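Bacterial Pleckstrin homology domain-containing protein (Shewanella loihica PV-4, PDB 3DCX) is of unknown function but adopts a bacterial pleckstrin-homology domain, a fold probably of common origin with eukaryotic PH domains. Local coordinates at residues L28-F39 against G102-I112. Residues are numbered along the deposited sequence; the frame is centred on the assembly and turned at random.
Sequences LAYRVIRDMFVF and GTDVVGIQKTI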
ATOM      1  N   LEU A  28     -24.290  -1.071 -11.809  1.00 29.05           N
ATOM      2  CA  LEU A  28     -25.234  -0.129 -11.259  1.00 29.50           C
ATOM      3  C   LEU A  28     -24.765   1.285 -11.550  1.00 28.92           C
ATOM      4  O   LEU A  28     -23.572   1.582 -11.455  1.00 27.72           O
ATOM      5  CB  LEU A  28     -25.296  -0.356  -9.757  1.00 31.93           C
ATOM      6  CG  LEU A  28     -26.390   0.244  -8.899  1.00 35.04           C
ATOM      7  CD1 LEU A  28     -27.812  -0.064  -9.441  1.00 38.57           C
ATOM      8  CD2 LEU A  28     -26.176  -0.320  -7.504  1.00 36.70           C
ATOM      9  N   ALA A  29     -25.701   2.172 -11.874  1.00 26.00           N
ATOM     10  CA  ALA A  29     -25.344   3.543 -12.066  1.00 26.36           C
ATOM     11  C   ALA A  29     -26.442   4.523 -11.717  1.00 26.82           C
ATOM     12  O   ALA A  29     -27.600   4.319 -12.048  1.00 25.24           O
ATOM     13  CB  ALA A  29     -24.855   3.779 -13.499  1.00 25.51           C
ATOM     14  N   TYR A  30     -26.032   5.617 -11.070  1.00 26.47           N
ATOM     15  CA  TYR A  30     -26.958   6.662 -10.673  1.00 27.81           C
ATOM     16  C   TYR A  30     -26.513   8.019 -11.227  1.00 28.83           C
ATOM     17  O   TYR A  30     -25.328   8.339 -11.286  1.00 28.58           O
ATOM     18  CB  TYR A  30     -27.080   6.729  -9.151  1.00 28.27           C
ATOM     19  CG  TYR A  30     -27.666   5.486  -8.533  1.00 28.64           C
ATOM     20  CD1 TYR A  30     -29.037   5.239  -8.597  1.00 30.62           C
ATOM     21  CD2 TYR A  30     -26.860   4.543  -7.898  1.00 31.83           C
ATOM     22  CE1 TYR A  30     -29.595   4.076  -8.040  1.00 30.92           C
ATOM     23  CE2 TYR A  30     -27.422   3.376  -7.319  1.00 32.26           C
ATOM     24  CZ  TYR A  30     -28.776   3.155  -7.406  1.00 31.17           C
ATOM     25  OH  TYR A  30     -29.345   2.014  -6.863  1.00 37.96           O
ATOM     26  N   ARG A  31     -27.491   8.822 -11.614  1.00 29.59           N
ATOM     27  CA  ARG A  31     -27.251  10.209 -11.946  1.00 31.93           C
ATOM     28  C   ARG A  31     -27.804  11.165 -10.876  1.00 32.07           C
ATOM     29  O   ARG A  31     -28.886  10.980 -10.317  1.00 32.21           O
ATOM     30  CB  ARG A  31     -27.860  10.529 -13.303  1.00 33.38           C
ATOM     31  CG  ARG A  31     -27.339  11.832 -13.902  1.00 39.14           C
ATOM     32  CD  ARG A  31     -28.313  12.414 -14.897  1.00 48.81           C
ATOM     33  NE  ARG A  31     -28.133  11.902 -16.244  1.00 51.66           N
ATOM     34  CZ  ARG A  31     -28.781  10.862 -16.755  1.00 55.61           C
ATOM     35  NH1 ARG A  31     -29.664  10.178 -16.028  1.00 59.48           N
ATOM     36  NH2 ARG A  31     -28.531  10.504 -18.006  1.00 52.27           N
ATOM     37  N   VAL A  32     -27.039  12.194 -10.577  1.00 32.67           N
ATOM     38  CA  VAL A  32     -27.542  13.291  -9.762  1.00 33.79           C
ATOM     39  C   VAL A  32     -27.306  14.548 -10.592  1.00 34.37           C
ATOM     40  O   VAL A  32     -26.171  15.005 -10.729  1.00 35.08           O
ATOM     41  CB  VAL A  32     -26.878  13.360  -8.352  1.00 32.80           C
ATOM     42  CG1 VAL A  32     -27.376  14.596  -7.585  1.00 33.25           C
ATOM     43  CG2 VAL A  32     -27.199  12.108  -7.564  1.00 35.00           C
ATOM     44  N   ILE A  33     -28.385  15.057 -11.188  1.00 34.65           N
ATOM     45  CA  ILE A  33     -28.340  16.200 -12.115  1.00 36.62           C
ATOM     46  C   ILE A  33     -27.439  15.868 -13.321  1.00 34.68           C
ATOM     47  O   ILE A  33     -27.839  15.098 -14.185  1.00 34.13           O
ATOM     48  CB  ILE A  33     -27.970  17.546 -11.411  1.00 38.36           C
ATOM     49  CG1 ILE A  33     -28.891  17.809 -10.205  1.00 43.53           C
ATOM     50  CG2 ILE A  33     -28.134  18.708 -12.387  1.00 40.40           C
ATOM     51  CD1 ILE A  33     -28.298  18.765  -9.154  1.00 40.40           C
ATOM     52  N   ARG A  34     -26.229  16.415 -13.393  1.00 33.68           N
ATOM     53  CA  ARG A  34     -25.313  16.099 -14.503  1.00 34.26           C
ATOM     54  C   ARG A  34     -24.234  15.061 -14.146  1.00 32.54           C
ATOM     55  O   ARG A  34     -23.566  14.527 -15.029  1.00 34.61           O
ATOM     56  CB  ARG A  34     -24.574  17.346 -14.961  1.00 34.70           C
ATOM     57  CG  ARG A  34     -25.427  18.505 -15.317  1.00 37.86           C
ATOM     58  CD  ARG A  34     -24.563  19.617 -15.917  1.00 40.35           C
ATOM     59  NE  ARG A  34     -23.506  20.103 -15.012  1.00 39.77           N
ATOM     60  CZ  ARG A  34     -23.022  21.349 -15.041  1.00 39.80           C
ATOM     61  NH1 ARG A  34     -23.471  22.224 -15.935  1.00 35.97           N
ATOM     62  NH2 ARG A  34     -22.082  21.724 -14.188  1.00 31.93           N
ATOM     63  N   ASP A  35     -24.045  14.816 -12.861  1.00 29.33           N
ATOM     64  CA  ASP A  35     -22.984  13.957 -12.369  1.00 30.54           C
ATOM     65  C   ASP A  35     -23.481  12.516 -12.287  1.00 30.37           C
ATOM     66  O   ASP A  35     -24.678  12.268 -12.183  1.00 30.57           O
ATOM     67  CB  ASP A  35     -22.518  14.444 -10.994  1.00 29.08           C
ATOM     68  CG  ASP A  35     -21.931  15.851 -11.030  1.00 35.53           C
ATOM     69  OD1 ASP A  35     -21.545  16.320 -12.128  1.00 33.19           O
ATOM     70  OD2 ASP A  35     -21.855  16.499  -9.955  1.00 40.83           O
HETATM   71  N   MSE A  36     -22.549  11.575 -12.360  1.00 29.53           N
HETATM   72  CA  MSE A  36     -22.851  10.163 -12.314  1.00 33.10           C
HETATM   73  C   MSE A  36     -21.918   9.409 -11.400  1.00 29.59           C
HETATM   74  O   MSE A  36     -20.734   9.732 -11.269  1.00 31.23           O
HETATM   75  CB  MSE A  36     -22.756   9.558 -13.698  1.00 31.88           C
HETATM   76  CG  MSE A  36     -24.057   9.322 -14.343  1.00 41.39           C
HETATM   77 SE   MSE A  36     -23.774   8.313 -15.957  0.75 44.15          SE
HETATM   78  CE  MSE A  36     -24.810   9.415 -17.012  1.00 39.34           C
ATOM     79  N   PHE A  37     -22.491   8.406 -10.750  1.00 29.00           N
ATOM     80  CA  PHE A  37     -21.775   7.494  -9.891  1.00 28.77           C
ATOM     81  C   PHE A  37     -21.987   6.087 -10.470  1.00 29.74           C
ATOM     82  O   PHE A  37     -23.110   5.565 -10.472  1.00 30.01           O
ATOM     83  CB  PHE A  37     -22.367   7.620  -8.500  1.00 30.56           C
ATOM     84  CG  PHE A  37     -21.473   7.151  -7.416  1.00 32.68           C
ATOM     85  CD1 PHE A  37     -21.343   5.820  -7.140  1.00 40.05           C
ATOM     86  CD2 PHE A  37     -20.748   8.052  -6.667  1.00 39.89           C
ATOM     87  CE1 PHE A  37     -20.510   5.380  -6.113  1.00 38.52           C
ATOM     88  CE2 PHE A  37     -19.913   7.613  -5.640  1.00 38.67           C
ATOM     89  CZ  PHE A  37     -19.817   6.269  -5.363  1.00 35.49           C
ATOM     90  N   VAL A  38     -20.920   5.495 -11.008  1.00 27.56           N
ATOM     91  CA  VAL A  38     -21.052   4.246 -11.749  1.00 28.26           C
ATOM     92  C   VAL A  38     -20.335   3.136 -10.998  1.00 27.06           C
ATOM     93  O   VAL A  38     -19.192   3.315 -10.580  1.00 27.80           O
ATOM     94  CB  VAL A  38     -20.516   4.410 -13.169  1.00 27.14           C
ATOM     95  CG1 VAL A  38     -20.639   3.090 -13.976  1.00 23.97           C
ATOM     96  CG2 VAL A  38     -21.264   5.546 -13.847  1.00 24.77           C
ATOM     97  N   PHE A  39     -21.041   2.041 -10.761  1.00 25.28           N
ATOM     98  CA  PHE A  39     -20.435   0.835 -10.190  1.00 26.22           C
ATOM     99  C   PHE A  39     -20.190  -0.148 -11.293  1.00 25.97           C
ATOM    100  O   PHE A  39     -21.135  -0.617 -11.927  1.00 24.46           O
ATOM    101  CB  PHE A  39     -21.345   0.159  -9.168  1.00 25.83           C
ATOM    102  CG  PHE A  39     -21.649   0.992  -7.984  1.00 26.44           C
ATOM    103  CD1 PHE A  39     -22.593   2.025  -8.064  1.00 33.54           C
ATOM    104  CD2 PHE A  39     -21.026   0.739  -6.769  1.00 31.14           C
ATOM    105  CE1 PHE A  39     -22.883   2.807  -6.948  1.00 31.61           C
ATOM    106  CE2 PHE A  39     -21.308   1.513  -5.643  1.00 30.46           C
ATOM    107  CZ  PHE A  39     -22.231   2.538  -5.728  1.00 32.65           C
ATOM    108  N   GLY A 102     -34.271   7.368  -3.953  1.00 36.51           N
ATOM    109  CA  GLY A 102     -34.110   6.802  -5.275  1.00 37.24           C
ATOM    110  C   GLY A 102     -32.953   5.814  -5.406  1.00 38.00           C
ATOM    111  O   GLY A 102     -32.890   5.068  -6.391  1.00 40.47           O
ATOM    112  N   THR A 103     -32.011   5.805  -4.461  1.00 36.87           N
ATOM    113  CA  THR A 103     -30.901   4.841  -4.539  1.00 34.22           C
ATOM    114  C   THR A 103     -31.310   3.531  -3.849  1.00 33.19           C
ATOM    115  O   THR A 103     -32.154   3.522  -2.950  1.00 32.71           O
ATOM    116  CB  THR A 103     -29.549   5.385  -3.957  1.00 33.34           C
ATOM    117  OG1 THR A 103     -29.686   5.690  -2.574  1.00 37.61           O
ATOM    118  CG2 THR A 103     -29.032   6.638  -4.722  1.00 35.87           C
ATOM    119  N   ASP A 104     -30.752   2.417  -4.306  1.00 33.06           N
ATOM    120  CA  ASP A 104     -30.883   1.144  -3.595  1.00 31.65           C
ATOM    121  C   ASP A 104     -29.810   1.129  -2.512  1.00 32.04           C
ATOM    122  O   ASP A 104     -28.667   0.707  -2.739  1.00 30.82           O
ATOM    123  CB  ASP A 104     -30.689  -0.024  -4.555  1.00 32.47           C
ATOM    124  CG  ASP A 104     -31.078  -1.366  -3.946  1.00 35.05           C
ATOM    125  OD1 ASP A 104     -31.490  -1.427  -2.766  1.00 37.68           O
ATOM    126  OD2 ASP A 104     -30.969  -2.377  -4.670  1.00 41.03           O
ATOM    127  N   VAL A 105     -30.171   1.627  -1.334  1.00 32.15           N
ATOM    128  CA  VAL A 105     -29.183   1.818  -0.272  1.00 32.83           C
ATOM    129  C   VAL A 105     -28.542   0.487   0.114  1.00 32.37           C
ATOM    130  O   VAL A 105     -27.327   0.393   0.249  1.00 32.01           O
ATOM    131  CB  VAL A 105     -29.814   2.538   0.933  1.00 33.23           C
ATOM    132  CG1 VAL A 105     -28.984   2.342   2.207  1.00 34.34           C
ATOM    133  CG2 VAL A 105     -29.962   3.983   0.597  1.00 33.20           C
ATOM    134  N   VAL A 106     -29.364  -0.545   0.277  1.00 32.36           N
ATOM    135  CA  VAL A 106     -28.866  -1.894   0.587  1.00 31.90           C
ATOM    136  C   VAL A 106     -28.089  -2.508  -0.593  1.00 30.83           C
ATOM    137  O   VAL A 106     -27.053  -3.139  -0.400  1.00 31.76           O
ATOM    138  CB  VAL A 106     -30.017  -2.832   1.043  1.00 33.31           C
ATOM    139  CG1 VAL A 106     -29.580  -4.299   0.979  1.00 34.94           C
ATOM    140  CG2 VAL A 106     -30.488  -2.458   2.449  1.00 29.56           C
ATOM    141  N   GLY A 107     -28.563  -2.295  -1.819  1.00 32.10           N
ATOM    142  CA  GLY A 107     -27.878  -2.828  -3.023  1.00 31.10           C
ATOM    143  C   GLY A 107     -26.520  -2.192  -3.280  1.00 29.28           C
ATOM    144  O   GLY A 107     -25.544  -2.861  -3.618  1.00 30.44           O
ATOM    145  N   ILE A 108     -26.458  -0.881  -3.100  1.00 30.00           N
ATOM    146  CA  ILE A 108     -25.197  -0.169  -3.088  1.00 30.58           C
ATOM    147  C   ILE A 108     -24.227  -0.838  -2.113  1.00 28.83           C
ATOM    148  O   ILE A 108     -23.110  -1.158  -2.452  1.00 31.68           O
ATOM    149  CB  ILE A 108     -25.421   1.346  -2.739  1.00 30.17           C
ATOM    150  CG1 ILE A 108     -25.897   2.083  -4.003  1.00 27.89           C
ATOM    151  CG2 ILE A 108     -24.148   1.972  -2.146  1.00 26.80           C
ATOM    152  CD1 ILE A 108     -26.354   3.518  -3.736  1.00 32.81           C
ATOM    153  N   GLN A 109     -24.667  -1.059  -0.890  1.00 29.60           N
ATOM    154  CA  GLN A 109     -23.774  -1.614   0.121  1.00 28.93           C
ATOM    155  C   GLN A 109     -23.367  -3.046  -0.233  1.00 29.21           C
ATOM    156  O   GLN A 109     -22.226  -3.466   0.039  1.00 29.10           O
ATOM    157  CB  GLN A 109     -24.466  -1.595   1.474  1.00 29.66           C
ATOM    158  CG  GLN A 109     -24.740  -0.202   2.011  1.00 31.21           C
ATOM    159  CD  GLN A 109     -25.514  -0.261   3.283  1.00 29.09           C
ATOM    160  OE1 GLN A 109     -24.960  -0.561   4.335  1.00 33.03           O
ATOM    161  NE2 GLN A 109     -26.819  -0.015   3.196  1.00 27.96           N
ATOM    162  N   LYS A 110     -24.312  -3.799  -0.801  1.00 29.70           N
ATOM    163  CA  LYS A 110     -24.080  -5.197  -1.174  1.00 29.82           C
ATOM    164  C   LYS A 110     -23.069  -5.267  -2.311  1.00 28.61           C
ATOM    165  O   LYS A 110     -22.181  -6.106  -2.298  1.00 31.01           O
ATOM    166  CB  LYS A 110     -25.398  -5.861  -1.594  1.00 29.34           C
ATOM    167  CG  LYS A 110     -25.328  -7.378  -1.760  1.00 33.13           C
ATOM    168  CD  LYS A 110     -26.722  -7.967  -1.974  1.00 34.04           C
ATOM    169  CE  LYS A 110     -26.798  -9.476  -1.674  1.00 40.33           C
ATOM    170  NZ  LYS A 110     -25.770 -10.275  -2.401  1.00 40.20           N
ATOM    171  N   THR A 111     -23.203  -4.363  -3.281  1.00 29.34           N
ATOM    172  CA  THR A 111     -22.254  -4.256  -4.395  1.00 29.40           C
ATOM    173  C   THR A 111     -20.845  -3.941  -3.931  1.00 29.40           C
ATOM    174  O   THR A 111     -19.870  -4.558  -4.387  1.00 29.72           O
ATOM    175  CB  THR A 111     -22.688  -3.172  -5.397  1.00 31.36           C
ATOM    176  OG1 THR A 111     -24.035  -3.417  -5.783  1.00 30.38           O
ATOM    177  CG2 THR A 111     -21.786  -3.184  -6.636  1.00 31.15           C
ATOM    178  N   ILE A 112     -20.720  -2.997  -3.001  1.00 27.90           N
ATOM    179  CA  ILE A 112     -19.394  -2.676  -2.472  1.00 27.27           C
ATOM    180  C   ILE A 112     -18.807  -3.873  -1.758  1.00 26.94           C
ATOM    181  O   ILE A 112     -17.619  -4.189  -1.888  1.00 29.06           O
ATOM    182  CB  ILE A 112     -19.428  -1.412  -1.537  1.00 27.63           C
ATOM    183  CG1 ILE A 112     -19.700  -0.163  -2.367  1.00 31.58           C
ATOM    184  CG2 ILE A 112     -18.109  -1.251  -0.805  1.00 24.38           C
ATOM    185  CD1 ILE A 112     -20.402   0.982  -1.624  1.00 25.73           C
TER
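Tyr30 reaches from strand 28-32 to the start of helix 105-112, and its side chain can be followed atom by atom. With CG beside the backbone N (chi1 -64°), CB sends the ring from the sheet toward the helix. CD1 runs under the methyl of Thr103, whose CG2 sits almost on the ring normal, 4.1 Å from the centroid of the Tyr30 ring, a CH-pi contact over one face. CE1 comes next to Thr103 CA at 3.8 Å, while across the ring from CE1, Tyr30 CE2 meets Ile108 CD1 at 3.7 Å, obliquely and from the same side of the ring plane as the methyl. At the tip, OH accepts a nearly straight hydrogen bond (165°) from Asp104 N, 2.9 Å from Tyr30 OH. Asp104 is the N-cap of the helix: its OD1 takes the N-H of Gly107 from above the carboxylate plane, so tyrosine and cap meet at the same residue. In the PH fold a C-terminal helix closes one end of a barrel formed by two antiparallel sheets, and here helix 105-116 lies against the hairpin of strands 26-32 and 35-40, with Leu99 of strand 95-99 also touching Ile108. A phenylalanine in place of Tyr30 would probably leave Asp104 N, at the mouth of the helix, without this acceptor. One turn on from the cap, Ile108 offers CG1 to two aromatic residues, Tyr30 and Phe39; the latter's CZ lies 4.1 Å from Ile108 CG1. Ile112 CG1 approaches the edge of the Phe39 ring, 4.0 Å from Phe39 CE2, and Thr111 CG2 stands equally near Phe39 CD2. The other branch of Thr111, OG1, turns back to donate to Gly107 O, so this hydroxyl is satisfied within the helix where Leu28 CD2 packs beside it.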